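Local coordinates for translation initiation factor eif-2b-like protein (Chaetomium thermophilum, PDB 4ZEO) that probably works in translation initiation as the delta subunit of eIF2B, the guanine nucleotide exchange factor for eIF2, at residues Asn365-Asp376 / Leu425-Ile434. Residues are numbered along the deposited sequence; the frame is centred on the assembly and turned at random.
Sequences NGSLHAPSGTAD and LFDNTHERYI
Asp427 reaches from strand 426-429 to Gly373 and Ala375, where the turn from Pro371 to Thr374 leads into helix 374-384. Its CB passes 4.0 Å from Ser372 CA, and CG sits between the backbone N and the carbonyl carbon (chi1 67°), which turns the carboxylate to the start of the helix. There Asp427 OD2 accepts two backbone N-H groups from opposite faces of its plane: Gly373 N, at the N-cap position, from above at 2.6 Å, and Ala375 N nearer the plane, on the syn side, at 3.3 Å. Asp427 OD1 meets a water, 2.7 Å away, that also contacts Thr429 OG1 and Leu368 O. With the carboxylate gone, as in an alanine here, both N-H groups would probably lose their acceptor, and the turn its tie to the strand.

Antiparallel backbone bonds pair Leu368 with Thr429 and Ala370 with Asp427. On the other face of the ribbon, the His369 ring lies obliquely over Phe426, planes at 36° and centroids 4.5 Å apart. Farther along, Asn428 ND2 donates in its amide plane to Ser367 OG (2.8 Å, 163°), which in turn donates to a lone pair of Asn365 OD1.

Strand 361-362 completes this three-stranded antiparallel sheet, beside the parallel sheet of the Rossmann-like domain: Leu368 and Ile434 rest on Val390 of strand 387-391, and Thr429 touches Ala378 of helix 374-384.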
loop_
_atom_site.group_PDB
_atom_site.type_symbol
_atom_site.label_atom_id
_atom_site.label_comp_id
_atom_site.label_asym_id
_atom_site.label_seq_id
_atom_site.Cartn_x
_atom_site.Cartn_y
_atom_site.Cartn_z
ATOM N N ASN A 365 2.756 12.169 -11.931
ATOM C CA ASN A 365 2.448 12.033 -13.364
ATOM C C ASN A 365 1.463 10.905 -13.675
ATOM O O ASN A 365 1.159 10.642 -14.831
ATOM C CB ASN A 365 3.746 11.850 -14.169
ATOM C CG ASN A 365 4.355 10.475 -14.013
ATOM O OD1 ASN A 365 4.004 9.698 -13.105
ATOM N ND2 ASN A 365 5.303 10.174 -14.871
ATOM N N GLY A 366 1.018 10.198 -12.648
ATOM C CA GLY A 366 0.023 9.157 -12.812
ATOM C C GLY A 366 0.586 7.760 -13.047
ATOM O O GLY A 366 -0.161 6.829 -13.296
ATOM N N SER A 367 1.897 7.598 -13.003
ATOM C CA SER A 367 2.477 6.279 -13.246
ATOM C C SER A 367 2.509 5.445 -11.982
ATOM O O SER A 367 2.513 5.975 -10.876
ATOM C CB SER A 367 3.884 6.395 -13.845
ATOM O OG SER A 367 4.756 7.080 -12.969
ATOM N N LEU A 368 2.542 4.132 -12.168
ATOM C CA LEU A 368 2.470 3.188 -11.075
ATOM C C LEU A 368 3.849 2.610 -10.793
ATOM O O LEU A 368 4.525 2.108 -11.693
ATOM C CB LEU A 368 1.478 2.072 -11.385
ATOM C CG LEU A 368 1.498 0.873 -10.421
ATOM C CD1 LEU A 368 0.844 1.199 -9.037
ATOM C CD2 LEU A 368 0.842 -0.329 -11.088
ATOM N N HIS A 369 4.270 2.763 -9.542
ATOM C CA HIS A 369 5.469 2.148 -9.015
ATOM C C HIS A 369 5.095 0.759 -8.491
ATOM O O HIS A 369 4.285 0.634 -7.592
ATOM C CB HIS A 369 6.046 3.020 -7.910
ATOM C CG HIS A 369 7.473 2.731 -7.591
ATOM N ND1 HIS A 369 7.900 2.418 -6.318
ATOM C CD2 HIS A 369 8.578 2.704 -8.376
ATOM C CE1 HIS A 369 9.204 2.215 -6.334
ATOM N NE2 HIS A 369 9.638 2.382 -7.569
ATOM N N ALA A 370 5.638 -0.289 -9.092
ATOM C CA ALA A 370 5.175 -1.643 -8.794
ATOM C C ALA A 370 6.314 -2.640 -9.058
ATOM O O ALA A 370 7.282 -2.282 -9.735
ATOM C CB ALA A 370 3.921 -1.972 -9.624
ATOM N N PRO A 371 6.209 -3.877 -8.527
ATOM C CA PRO A 371 7.291 -4.847 -8.757
ATOM C C PRO A 371 7.587 -5.042 -10.228
ATOM O O PRO A 371 6.686 -5.068 -11.077
ATOM C CB PRO A 371 6.747 -6.142 -8.149
ATOM C CG PRO A 371 5.838 -5.699 -7.098
ATOM C CD PRO A 371 5.161 -4.453 -7.661
ATOM N N SER A 372 8.866 -5.204 -10.501
ATOM C CA SER A 372 9.379 -5.256 -11.849
ATOM C C SER A 372 8.668 -6.352 -12.668
ATOM O O SER A 372 8.483 -7.479 -12.199
ATOM C CB SER A 372 10.885 -5.470 -11.772
ATOM O OG SER A 372 11.393 -5.970 -12.976
ATOM N N GLY A 373 8.258 -6.008 -13.888
ATOM C CA GLY A 373 7.462 -6.897 -14.726
ATOM C C GLY A 373 5.982 -6.511 -14.800
ATOM O O GLY A 373 5.277 -6.961 -15.704
ATOM N N THR A 374 5.520 -5.635 -13.896
ATOM C CA THR A 374 4.149 -5.120 -13.935
ATOM C C THR A 374 3.899 -4.299 -15.201
ATOM O O THR A 374 2.835 -4.402 -15.828
ATOM C CB THR A 374 3.843 -4.234 -12.703
ATOM O OG1 THR A 374 3.910 -5.037 -11.520
ATOM C CG2 THR A 374 2.450 -3.580 -12.797
ATOM N N ALA A 375 4.896 -3.487 -15.567
ATOM C CA ALA A 375 4.824 -2.630 -16.743
ATOM C C ALA A 375 4.676 -3.433 -18.033
ATOM O O ALA A 375 3.924 -3.039 -18.922
ATOM C CB ALA A 375 6.054 -1.736 -16.831
ATOM N N ASP A 376 5.380 -4.560 -18.128
ATOM C CA ASP A 376 5.289 -5.384 -19.332
ATOM C C ASP A 376 3.873 -5.924 -19.485
ATOM O O ASP A 376 3.334 -5.949 -20.593
ATOM C CB ASP A 376 6.317 -6.512 -19.298
ATOM C CG ASP A 376 7.721 -5.992 -19.161
ATOM O OD1 ASP A 376 8.317 -5.582 -20.172
ATOM O OD2 ASP A 376 8.231 -5.947 -18.034
ATOM N N LEU A 425 14.150 -3.529 -7.918
ATOM C CA LEU A 425 13.129 -4.544 -8.135
ATOM C C LEU A 425 11.730 -3.951 -8.376
ATOM O O LEU A 425 10.716 -4.632 -8.236
ATOM C CB LEU A 425 13.138 -5.502 -6.939
ATOM C CG LEU A 425 12.984 -4.876 -5.550
ATOM C CD1 LEU A 425 11.509 -4.686 -5.183
ATOM C CD2 LEU A 425 13.698 -5.709 -4.504
ATOM N N PHE A 426 11.707 -2.691 -8.791
ATOM C CA PHE A 426 10.482 -1.987 -9.131
ATOM C C PHE A 426 10.594 -1.494 -10.560
ATOM O O PHE A 426 11.702 -1.252 -11.036
ATOM C CB PHE A 426 10.245 -0.800 -8.187
ATOM C CG PHE A 426 9.870 -1.193 -6.789
ATOM C CD1 PHE A 426 8.671 -1.853 -6.535
ATOM C CD2 PHE A 426 10.737 -0.934 -5.723
ATOM C CE1 PHE A 426 8.330 -2.232 -5.248
ATOM C CE2 PHE A 426 10.400 -1.308 -4.425
ATOM C CZ PHE A 426 9.191 -1.956 -4.189
ATOM N N ASP A 427 9.468 -1.386 -11.261
ATOM C CA ASP A 427 9.482 -0.716 -12.557
ATOM C C ASP A 427 8.347 0.329 -12.597
ATOM O O ASP A 427 7.514 0.409 -11.686
ATOM C CB ASP A 427 9.406 -1.718 -13.731
ATOM C CG ASP A 427 8.069 -2.470 -13.828
ATOM O OD1 ASP A 427 7.072 -2.079 -13.197
ATOM O OD2 ASP A 427 8.018 -3.478 -14.558
ATOM N N ASN A 428 8.331 1.144 -13.640
ATOM C CA ASN A 428 7.335 2.188 -13.765
ATOM C C ASN A 428 6.305 1.924 -14.846
ATOM O O ASN A 428 6.652 1.735 -16.010
ATOM C CB ASN A 428 8.035 3.510 -14.035
ATOM C CG ASN A 428 7.106 4.679 -13.948
ATOM O OD1 ASN A 428 6.767 5.284 -14.966
ATOM N ND2 ASN A 428 6.644 4.990 -12.736
ATOM N N THR A 429 5.030 1.917 -14.475
ATOM C CA THR A 429 4.003 1.770 -15.496
ATOM C C THR A 429 3.412 3.135 -15.816
ATOM O O THR A 429 2.678 3.710 -14.997
ATOM C CB THR A 429 2.873 0.786 -15.071
ATOM O OG1 THR A 429 3.411 -0.532 -14.854
ATOM C CG2 THR A 429 1.815 0.702 -16.164
ATOM N N HIS A 430 3.693 3.628 -17.032
ATOM C CA HIS A 430 3.226 4.951 -17.477
ATOM C C HIS A 430 1.696 4.944 -17.499
ATOM O O HIS A 430 1.092 3.916 -17.791
ATOM C CB HIS A 430 3.768 5.266 -18.863
ATOM C CG HIS A 430 3.591 6.693 -19.273
ATOM N ND1 HIS A 430 2.378 7.193 -19.697
ATOM C CD2 HIS A 430 4.479 7.708 -19.403
ATOM C CE1 HIS A 430 2.514 8.468 -20.013
ATOM N NE2 HIS A 430 3.781 8.802 -19.854
ATOM N N GLU A 431 1.068 6.077 -17.184
ATOM C CA GLU A 431 -0.401 6.159 -17.101
ATOM C C GLU A 431 -1.106 5.774 -18.420
ATOM O O GLU A 431 -2.262 5.371 -18.434
ATOM C CB GLU A 431 -0.834 7.548 -16.652
ATOM C CG GLU A 431 -1.096 8.534 -17.776
ATOM C CD GLU A 431 -1.770 9.787 -17.266
ATOM O OE1 GLU A 431 -1.771 10.810 -17.992
ATOM O OE2 GLU A 431 -2.311 9.737 -16.134
ATOM N N ARG A 432 -0.385 5.915 -19.516
ATOM C CA ARG A 432 -0.838 5.569 -20.850
ATOM C C ARG A 432 -1.239 4.070 -20.906
ATOM O O ARG A 432 -2.028 3.642 -21.765
ATOM C CB ARG A 432 0.289 5.947 -21.833
ATOM C CG ARG A 432 0.317 5.286 -23.159
ATOM C CD ARG A 432 1.747 5.300 -23.779
ATOM N NE ARG A 432 2.461 6.564 -23.592
ATOM C CZ ARG A 432 3.706 6.658 -23.123
ATOM N NH1 ARG A 432 4.276 7.845 -22.978
ATOM N NH2 ARG A 432 4.391 5.564 -22.803
ATOM N N TYR A 433 -0.664 3.269 -20.012
ATOM C CA TYR A 433 -0.959 1.841 -19.988
ATOM C C TYR A 433 -1.919 1.483 -18.880
ATOM O O TYR A 433 -2.095 0.293 -18.564
ATOM C CB TYR A 433 0.321 1.004 -19.857
ATOM C CG TYR A 433 1.364 1.377 -20.882
ATOM C CD1 TYR A 433 1.157 1.130 -22.250
ATOM C CD2 TYR A 433 2.571 1.947 -20.492
ATOM C CE1 TYR A 433 2.107 1.468 -23.179
ATOM C CE2 TYR A 433 3.533 2.284 -21.428
ATOM C CZ TYR A 433 3.295 2.039 -22.761
ATOM O OH TYR A 433 4.240 2.384 -23.677
ATOM N N ILE A 434 -2.496 2.503 -18.249
ATOM C CA ILE A 434 -3.482 2.280 -17.201
ATOM C C ILE A 434 -4.846 2.830 -17.610
ATOM O O ILE A 434 -4.983 4.013 -17.897
ATOM C CB ILE A 434 -3.028 2.907 -15.869
ATOM C CG1 ILE A 434 -1.650 2.365 -15.479
ATOM C CG2 ILE A 434 -4.054 2.650 -14.759
ATOM C CD1 ILE A 434 -0.913 3.216 -14.451
HETATM O O HOH W 1 2.668 8.729 -16.687
HETATM O O HOH W 2 6.733 7.828 -15.628
HETATM O O HOH W 3 4.896 -0.668 -12.559
#